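PDB 6IMV: endo-beta-1,2-glucanase, which hydrolyses internal beta-1,2-glucosidic linkages of beta-1,2-glucans and binds the disaccharide sophorose. Local coordinates for residues D284-Q296 and V323-V337. Sequence-based numbering, arbitrary orientation.
Sequences DYHIGNVGPITVQ and VFQNAERARTCNSVV
Strand 290-296 lies against helix 323-337 with its axis 6.9 Å away and turned 121° from the helix direction, and the backbones come nearest where V295 CA lies 5.5 Å from A327 CA. Y285 reaches the helix from strand 284-287: with CG anti to the backbone N (chi1 178°), the ring carries OH to N334, and N334 ND2 donates to Y285 OH at 2.6 Å, nearly straight (166°). That nitrogen sits at the ring edge near its plane, while the amide itself stands almost perpendicular to the ring. The two strands form an antiparallel beta-hairpin closed by a type II' turn from I287 to V290, and one face of it packs on the helix. A330 CB lies between side chains of the two strands, 4.0 Å from V295 CG1 and also touching Y285 CB. Toward the turn, V290 spans C333 and V337, one turn apart on the helix, with CG1 on C333 CB at 3.5 Å and CG2 on V337 CB; C333 is itself tied to C487 by a disulfide. I293 lays CD1 on R329 CB and CG2 on N326 CB. N326 ND2 gives T294 O a 2.8 Å bond on a carbonyl lone pair, and N326 OD1 accepts from R329 NE, so both ends of the amide are held. Near V323, a water accepts from Q296 N and donates to V323 O.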
ATOM      1  N   ASP A 284     -25.323   0.547  -0.721  1.00 15.90           N
ATOM      2  CA  ASP A 284     -25.521  -0.252  -1.905  1.00 16.31           C
ATOM      3  C   ASP A 284     -25.058   0.548  -3.129  1.00 15.17           C
ATOM      4  O   ASP A 284     -25.537   1.670  -3.378  1.00 14.87           O
ATOM      5  CB  ASP A 284     -26.981  -0.693  -2.026  1.00 16.96           C
ATOM      6  CG  ASP A 284     -27.402  -1.783  -1.058  1.00 18.58           C
ATOM      7  OD1 ASP A 284     -26.528  -2.361  -0.344  1.00 18.28           O
ATOM      8  OD2 ASP A 284     -28.613  -2.050  -1.020  1.00 21.13           O
ATOM      9  N   TYR A 285     -24.121  -0.033  -3.881  1.00 14.30           N
ATOM     10  CA  TYR A 285     -23.790   0.451  -5.212  1.00 14.24           C
ATOM     11  C   TYR A 285     -24.901   0.036  -6.183  1.00 14.67           C
ATOM     12  O   TYR A 285     -25.266  -1.132  -6.246  1.00 14.49           O
ATOM     13  CB  TYR A 285     -22.473  -0.131  -5.726  1.00 13.53           C
ATOM     14  CG  TYR A 285     -22.137   0.334  -7.119  1.00 13.30           C
ATOM     15  CD1 TYR A 285     -21.390   1.479  -7.337  1.00 13.14           C
ATOM     16  CD2 TYR A 285     -22.621  -0.339  -8.229  1.00 13.28           C
ATOM     17  CE1 TYR A 285     -21.101   1.920  -8.619  1.00 12.99           C
ATOM     18  CE2 TYR A 285     -22.365   0.104  -9.516  1.00 12.90           C
ATOM     19  CZ  TYR A 285     -21.599   1.231  -9.713  1.00 12.85           C
ATOM     20  OH  TYR A 285     -21.337   1.639 -10.990  1.00 12.73           O
ATOM     21  N   HIS A 286     -25.420   0.996  -6.948  1.00 15.24           N
ATOM     22  CA  HIS A 286     -26.461   0.703  -7.924  1.00 15.99           C
ATOM     23  C   HIS A 286     -26.481   1.806  -8.975  1.00 15.15           C
ATOM     24  O   HIS A 286     -26.919   2.910  -8.690  1.00 14.91           O
ATOM     25  CB  HIS A 286     -27.831   0.514  -7.242  1.00 17.30           C
ATOM     26  CG  HIS A 286     -28.847  -0.172  -8.099  1.00 18.57           C
ATOM     27  ND1 HIS A 286     -30.191  -0.181  -7.777  1.00 20.06           N
ATOM     28  CD2 HIS A 286     -28.729  -0.877  -9.250  1.00 19.28           C
ATOM     29  CE1 HIS A 286     -30.861  -0.856  -8.695  1.00 20.23           C
ATOM     30  NE2 HIS A 286     -29.987  -1.288  -9.612  1.00 19.69           N
ATOM     31  N   ILE A 287     -25.929   1.492 -10.152  1.00 15.52           N
ATOM     32  CA  ILE A 287     -25.923   2.383 -11.307  1.00 15.42           C
ATOM     33  C   ILE A 287     -26.276   1.558 -12.546  1.00 15.82           C
ATOM     34  O   ILE A 287     -25.724   0.479 -12.762  1.00 15.78           O
ATOM     35  CB  ILE A 287     -24.577   3.122 -11.451  1.00 15.12           C
ATOM     36  CG1 ILE A 287     -24.346   4.085 -10.284  1.00 15.69           C
ATOM     37  CG2 ILE A 287     -24.500   3.848 -12.789  1.00 15.05           C
ATOM     38  CD1 ILE A 287     -23.025   4.805 -10.335  1.00 15.87           C
ATOM     39  N   GLY A 288     -27.203   2.092 -13.351  1.00 16.74           N
ATOM     40  CA  GLY A 288     -27.744   1.396 -14.516  1.00 16.72           C
ATOM     41  C   GLY A 288     -28.184  -0.008 -14.147  1.00 16.89           C
ATOM     42  O   GLY A 288     -28.912  -0.189 -13.163  1.00 17.37           O
ATOM     43  N   ASN A 289     -27.677  -0.999 -14.892  1.00 17.68           N
ATOM     44  CA  ASN A 289     -28.050  -2.401 -14.731  1.00 18.94           C
ATOM     45  C   ASN A 289     -27.080  -3.133 -13.789  1.00 18.14           C
ATOM     46  O   ASN A 289     -27.088  -4.361 -13.725  1.00 17.80           O
ATOM     47  CB  ASN A 289     -28.119  -3.113 -16.087  1.00 20.41           C
ATOM     48  CG  ASN A 289     -26.797  -3.140 -16.824  1.00 21.92           C
ATOM     49  OD1 ASN A 289     -25.789  -2.628 -16.348  1.00 24.08           O
ATOM     50  ND2 ASN A 289     -26.801  -3.692 -18.025  1.00 23.94           N
ATOM     51  N   VAL A 290     -26.244  -2.387 -13.056  1.00 17.42           N
ATOM     52  CA  VAL A 290     -25.257  -2.995 -12.157  1.00 16.34           C
ATOM     53  C   VAL A 290     -25.719  -2.773 -10.718  1.00 16.12           C
ATOM     54  O   VAL A 290     -25.717  -1.651 -10.247  1.00 16.18           O
ATOM     55  CB  VAL A 290     -23.832  -2.444 -12.372  1.00 16.22           C
ATOM     56  CG1 VAL A 290     -22.856  -3.015 -11.352  1.00 16.03           C
ATOM     57  CG2 VAL A 290     -23.320  -2.694 -13.782  1.00 15.78           C
ATOM     58  N   GLY A 291     -26.111  -3.863 -10.049  1.00 15.55           N
ATOM     59  CA  GLY A 291     -26.426  -3.861  -8.624  1.00 16.05           C
ATOM     60  C   GLY A 291     -27.913  -4.071  -8.352  1.00 15.85           C
ATOM     61  O   GLY A 291     -28.675  -4.370  -9.261  1.00 16.48           O
ATOM     62  N   PRO A 292     -28.381  -3.907  -7.097  1.00 15.74           N
ATOM     63  CA  PRO A 292     -27.556  -3.368  -6.019  1.00 15.27           C
ATOM     64  C   PRO A 292     -26.456  -4.324  -5.534  1.00 14.56           C
ATOM     65  O   PRO A 292     -26.658  -5.527  -5.521  1.00 14.31           O
ATOM     66  CB  PRO A 292     -28.577  -3.102  -4.904  1.00 15.55           C
ATOM     67  CG  PRO A 292     -29.670  -4.117  -5.158  1.00 15.94           C
ATOM     68  CD  PRO A 292     -29.751  -4.220  -6.663  1.00 16.07           C
ATOM     69  N   ILE A 293     -25.306  -3.752  -5.156  1.00 14.10           N
ATOM     70  CA  ILE A 293     -24.219  -4.473  -4.505  1.00 13.92           C
ATOM     71  C   ILE A 293     -23.900  -3.768  -3.178  1.00 13.55           C
ATOM     72  O   ILE A 293     -23.482  -2.612  -3.175  1.00 14.00           O
ATOM     73  CB  ILE A 293     -22.962  -4.560  -5.394  1.00 13.78           C
ATOM     74  CG1 ILE A 293     -23.237  -5.173  -6.765  1.00 13.72           C
ATOM     75  CG2 ILE A 293     -21.865  -5.330  -4.665  1.00 13.92           C
ATOM     76  CD1 ILE A 293     -22.204  -4.820  -7.810  1.00 13.55           C
ATOM     77  N   THR A 294     -24.065  -4.484  -2.065  1.00 13.16           N
ATOM     78  CA  THR A 294     -23.762  -3.953  -0.741  1.00 13.19           C
ATOM     79  C   THR A 294     -22.247  -3.939  -0.531  1.00 13.10           C
ATOM     80  O   THR A 294     -21.570  -4.974  -0.685  1.00 12.77           O
ATOM     81  CB  THR A 294     -24.426  -4.770   0.375  1.00 13.96           C
ATOM     82  OG1 THR A 294     -25.825  -4.819   0.110  1.00 13.43           O
ATOM     83  CG2 THR A 294     -24.171  -4.185   1.747  1.00 14.00           C
ATOM     84  N   VAL A 295     -21.732  -2.760  -0.167  1.00 12.81           N
ATOM     85  CA  VAL A 295     -20.322  -2.570   0.091  1.00 12.85           C
ATOM     86  C   VAL A 295     -20.142  -1.790   1.392  1.00 12.82           C
ATOM     87  O   VAL A 295     -21.060  -1.122   1.879  1.00 12.87           O
ATOM     88  CB  VAL A 295     -19.634  -1.835  -1.077  1.00 12.59           C
ATOM     89  CG1 VAL A 295     -19.742  -2.627  -2.363  1.00 12.40           C
ATOM     90  CG2 VAL A 295     -20.176  -0.423  -1.264  1.00 12.81           C
ATOM     91  N   GLN A 296     -18.919  -1.862   1.916  1.00 13.37           N
ATOM     92  CA  GLN A 296     -18.425  -0.914   2.897  1.00 12.96           C
ATOM     93  C   GLN A 296     -18.249   0.452   2.226  1.00 13.25           C
ATOM     94  O   GLN A 296     -17.498   0.583   1.247  1.00 12.97           O
ATOM     95  CB  GLN A 296     -17.077  -1.379   3.444  1.00 13.12           C
ATOM     96  CG  GLN A 296     -16.475  -0.401   4.444  1.00 12.87           C
ATOM     97  CD  GLN A 296     -15.136  -0.892   4.922  1.00 12.42           C
ATOM     98  OE1 GLN A 296     -15.045  -1.563   5.945  1.00 12.62           O
ATOM     99  NE2 GLN A 296     -14.101  -0.577   4.166  1.00 12.21           N
ATOM    100  N   VAL A 323     -17.981  -8.971   2.087  1.00 12.91           N
ATOM    101  CA  VAL A 323     -18.161  -7.526   1.908  1.00 12.83           C
ATOM    102  C   VAL A 323     -17.061  -6.985   0.988  1.00 12.40           C
ATOM    103  O   VAL A 323     -17.319  -6.153   0.118  1.00 12.72           O
ATOM    104  CB  VAL A 323     -18.192  -6.792   3.260  1.00 12.87           C
ATOM    105  CG1 VAL A 323     -18.043  -5.289   3.095  1.00 13.09           C
ATOM    106  CG2 VAL A 323     -19.467  -7.119   4.031  1.00 13.16           C
ATOM    107  N   PHE A 324     -15.830  -7.460   1.174  1.00 11.90           N
ATOM    108  CA  PHE A 324     -14.707  -6.969   0.372  1.00 12.30           C
ATOM    109  C   PHE A 324     -14.715  -7.602  -1.032  1.00 12.45           C
ATOM    110  O   PHE A 324     -14.249  -6.972  -1.985  1.00 11.94           O
ATOM    111  CB  PHE A 324     -13.388  -7.156   1.124  1.00 12.21           C
ATOM    112  CG  PHE A 324     -13.132  -6.055   2.124  1.00 11.95           C
ATOM    113  CD1 PHE A 324     -13.850  -5.993   3.305  1.00 12.25           C
ATOM    114  CD2 PHE A 324     -12.207  -5.056   1.860  1.00 11.87           C
ATOM    115  CE1 PHE A 324     -13.613  -4.980   4.226  1.00 12.52           C
ATOM    116  CE2 PHE A 324     -11.993  -4.031   2.766  1.00 12.23           C
ATOM    117  CZ  PHE A 324     -12.679  -4.004   3.959  1.00 12.35           C
ATOM    118  N   GLN A 325     -15.257  -8.817  -1.168  1.00 12.92           N
ATOM    119  CA  GLN A 325     -15.465  -9.396  -2.492  1.00 14.02           C
ATOM    120  C   GLN A 325     -16.486  -8.532  -3.253  1.00 13.65           C
ATOM    121  O   GLN A 325     -16.296  -8.211  -4.414  1.00 13.35           O
ATOM    122  CB  GLN A 325     -15.903 -10.863  -2.411  1.00 15.54           C
ATOM    123  CG  GLN A 325     -15.854 -11.568  -3.764  1.00 17.43           C
ATOM    124  CD  GLN A 325     -15.977 -13.074  -3.705  1.00 19.04           C
ATOM    125  OE1 GLN A 325     -16.303 -13.658  -2.687  1.00 21.88           O
ATOM    126  NE2 GLN A 325     -15.748 -13.722  -4.829  1.00 22.03           N
ATOM    127  N   ASN A 326     -17.577  -8.154  -2.579  1.00 13.46           N
ATOM    128  CA  ASN A 326     -18.588  -7.272  -3.162  1.00 13.37           C
ATOM    129  C   ASN A 326     -17.933  -5.977  -3.668  1.00 13.17           C
ATOM    130  O   ASN A 326     -18.309  -5.475  -4.716  1.00 13.62           O
ATOM    131  CB  ASN A 326     -19.710  -6.970  -2.166  1.00 13.36           C
ATOM    132  CG  ASN A 326     -20.853  -7.964  -2.206  1.00 13.56           C
ATOM    133  OD1 ASN A 326     -20.738  -9.046  -2.786  1.00 12.99           O
ATOM    134  ND2 ASN A 326     -21.971  -7.590  -1.598  1.00 13.22           N
ATOM    135  N   ALA A 327     -16.956  -5.443  -2.921  1.00 12.68           N
ATOM    136  CA  ALA A 327     -16.282  -4.199  -3.304  1.00 12.01           C
ATOM    137  C   ALA A 327     -15.734  -4.322  -4.728  1.00 11.62           C
ATOM    138  O   ALA A 327     -15.748  -3.346  -5.479  1.00 11.34           O
ATOM    139  CB  ALA A 327     -15.177  -3.860  -2.329  1.00 11.70           C
ATOM    140  N   GLU A 328     -15.231  -5.511  -5.081  1.00 11.31           N
ATOM    141  CA  GLU A 328     -14.570  -5.742  -6.367  1.00 11.51           C
ATOM    142  C   GLU A 328     -15.602  -6.000  -7.464  1.00 11.66           C
ATOM    143  O   GLU A 328     -15.326  -5.737  -8.620  1.00 12.35           O
ATOM    144  CB  GLU A 328     -13.540  -6.867  -6.245  1.00 11.47           C
ATOM    145  CG  GLU A 328     -12.478  -6.561  -5.203  1.00 11.32           C
ATOM    146  CD  GLU A 328     -11.941  -5.137  -5.257  1.00 11.45           C
ATOM    147  OE1 GLU A 328     -11.560  -4.688  -6.370  1.00 11.00           O
ATOM    148  OE2 GLU A 328     -11.917  -4.478  -4.192  1.00 11.44           O
ATOM    149  N   ARG A 329     -16.776  -6.518  -7.093  1.00 11.77           N
ATOM    150  CA  ARG A 329     -17.910  -6.579  -8.009  1.00 12.13           C
ATOM    151  C   ARG A 329     -18.278  -5.150  -8.427  1.00 12.20           C
ATOM    152  O   ARG A 329     -18.452  -4.861  -9.606  1.00 11.82           O
ATOM    153  CB  ARG A 329     -19.134  -7.233  -7.354  1.00 12.30           C
ATOM    154  CG  ARG A 329     -18.921  -8.664  -6.885  1.00 12.77           C
ATOM    155  CD  ARG A 329     -20.151  -9.182  -6.168  1.00 12.97           C
ATOM    156  NE  ARG A 329     -19.815 -10.204  -5.196  1.00 13.49           N
ATOM    157  CZ  ARG A 329     -19.561 -11.468  -5.500  1.00 13.74           C
ATOM    158  NH1 ARG A 329     -19.575 -11.855  -6.767  1.00 14.06           N
ATOM    159  NH2 ARG A 329     -19.298 -12.330  -4.533  1.00 13.48           N
ATOM    160  N   ALA A 330     -18.377  -4.267  -7.423  1.00 12.10           N
ATOM    161  CA  ALA A 330     -18.724  -2.876  -7.639  1.00 11.83           C
ATOM    162  C   ALA A 330     -17.614  -2.156  -8.417  1.00 11.38           C
ATOM    163  O   ALA A 330     -17.898  -1.393  -9.353  1.00 10.80           O
ATOM    164  CB  ALA A 330     -18.989  -2.216  -6.307  1.00 12.40           C
ATOM    165  N   ARG A 331     -16.350  -2.406  -8.054  1.00 10.96           N
ATOM    166  CA  ARG A 331     -15.232  -1.625  -8.615  1.00 10.49           C
ATOM    167  C   ARG A 331     -15.080  -1.948 -10.105  1.00 10.69           C
ATOM    168  O   ARG A 331     -14.951  -1.026 -10.931  1.00 10.68           O
ATOM    169  CB  ARG A 331     -13.925  -1.879  -7.849  1.00 10.27           C
ATOM    170  CG  ARG A 331     -12.885  -0.771  -7.971  1.00  9.69           C
ATOM    171  CD  ARG A 331     -11.514  -1.154  -7.417  1.00  9.38           C
ATOM    172  NE  ARG A 331     -11.547  -1.714  -6.070  1.00  9.05           N
ATOM    173  CZ  ARG A 331     -11.758  -1.015  -4.955  1.00  8.99           C
ATOM    174  NH1 ARG A 331     -11.864   0.305  -4.999  1.00  8.74           N
ATOM    175  NH2 ARG A 331     -11.898  -1.650  -3.802  1.00  9.12           N
ATOM    176  N   THR A 332     -15.052  -3.246 -10.441  1.00 10.76           N
ATOM    177  CA  THR A 332     -14.889  -3.674 -11.834  1.00 10.93           C
ATOM    178  C   THR A 332     -16.113  -3.255 -12.666  1.00 11.24           C
ATOM    179  O   THR A 332     -15.972  -2.658 -13.723  1.00 11.45           O
ATOM    180  CB  THR A 332     -14.598  -5.180 -11.943  1.00 10.41           C
ATOM    181  OG1 THR A 332     -15.649  -5.958 -11.371  1.00 10.12           O
ATOM    182  CG2 THR A 332     -13.295  -5.567 -11.282  1.00 10.43           C
ATOM    183  N   CYS A 333     -17.317  -3.564 -12.178  1.00 12.20           N
ATOM    184  CA  CYS A 333     -18.537  -3.355 -12.967  1.00 12.79           C
ATOM    185  C   CYS A 333     -18.877  -1.862 -13.056  1.00 13.12           C
ATOM    186  O   CYS A 333     -19.453  -1.442 -14.059  1.00 13.56           O
ATOM    187  CB  CYS A 333     -19.693  -4.187 -12.421  1.00 13.11           C
ATOM    188  SG  CYS A 333     -19.367  -5.965 -12.557  1.00 13.30           S
ATOM    189  N   ASN A 334     -18.489  -1.067 -12.047  1.00 12.96           N
ATOM    190  CA  ASN A 334     -18.664   0.392 -12.091  1.00 12.99           C
ATOM    191  C   ASN A 334     -17.948   0.956 -13.322  1.00 13.33           C
ATOM    192  O   ASN A 334     -18.476   1.848 -13.988  1.00 13.28           O
ATOM    193  CB  ASN A 334     -18.154   1.111 -10.836  1.00 12.65           C
ATOM    194  CG  ASN A 334     -18.108   2.623 -10.969  1.00 12.41           C
ATOM    195  OD1 ASN A 334     -17.032   3.210 -11.060  1.00 13.04           O
ATOM    196  ND2 ASN A 334     -19.262   3.271 -10.978  1.00 11.46           N
ATOM    197  N   SER A 335     -16.746   0.440 -13.605  1.00 12.96           N
ATOM    198  CA  SER A 335     -15.948   0.951 -14.705  1.00 13.68           C
ATOM    199  C   SER A 335     -16.555   0.555 -16.060  1.00 14.10           C
ATOM    200  O   SER A 335     -16.535   1.363 -16.994  1.00 13.37           O
ATOM    201  CB  SER A 335     -14.510   0.547 -14.576  1.00 13.40           C
ATOM    202  OG  SER A 335     -13.843   1.436 -13.694  1.00 13.12           O
ATOM    203  N   VAL A 336     -17.116  -0.659 -16.153  1.00 14.79           N
ATOM    204  CA  VAL A 336     -17.819  -1.099 -17.361  1.00 15.69           C
ATOM    205  C   VAL A 336     -19.041  -0.197 -17.590  1.00 15.71           C
ATOM    206  O   VAL A 336     -19.192   0.376 -18.652  1.00 15.66           O
ATOM    207  CB  VAL A 336     -18.217  -2.588 -17.289  1.00 16.52           C
ATOM    208  CG1 VAL A 336     -19.124  -2.989 -18.451  1.00 16.78           C
ATOM    209  CG2 VAL A 336     -16.990  -3.495 -17.227  1.00 16.50           C
ATOM    210  N   VAL A 337     -19.901  -0.044 -16.584  1.00 15.84           N
ATOM    211  CA  VAL A 337     -21.162   0.685 -16.785  1.00 16.22           C
ATOM    212  C   VAL A 337     -20.884   2.181 -17.037  1.00 16.97           C
ATOM    213  O   VAL A 337     -21.633   2.822 -17.773  1.00 17.32           O
ATOM    214  CB  VAL A 337     -22.154   0.441 -15.628  1.00 16.39           C
ATOM    215  CG1 VAL A 337     -21.764   1.158 -14.353  1.00 15.99           C
ATOM    216  CG2 VAL A 337     -23.576   0.807 -16.028  1.00 16.96           C
TER
HETATM  217  O   HOH W   1     -16.900  -3.376   0.503  1.00 10.94           O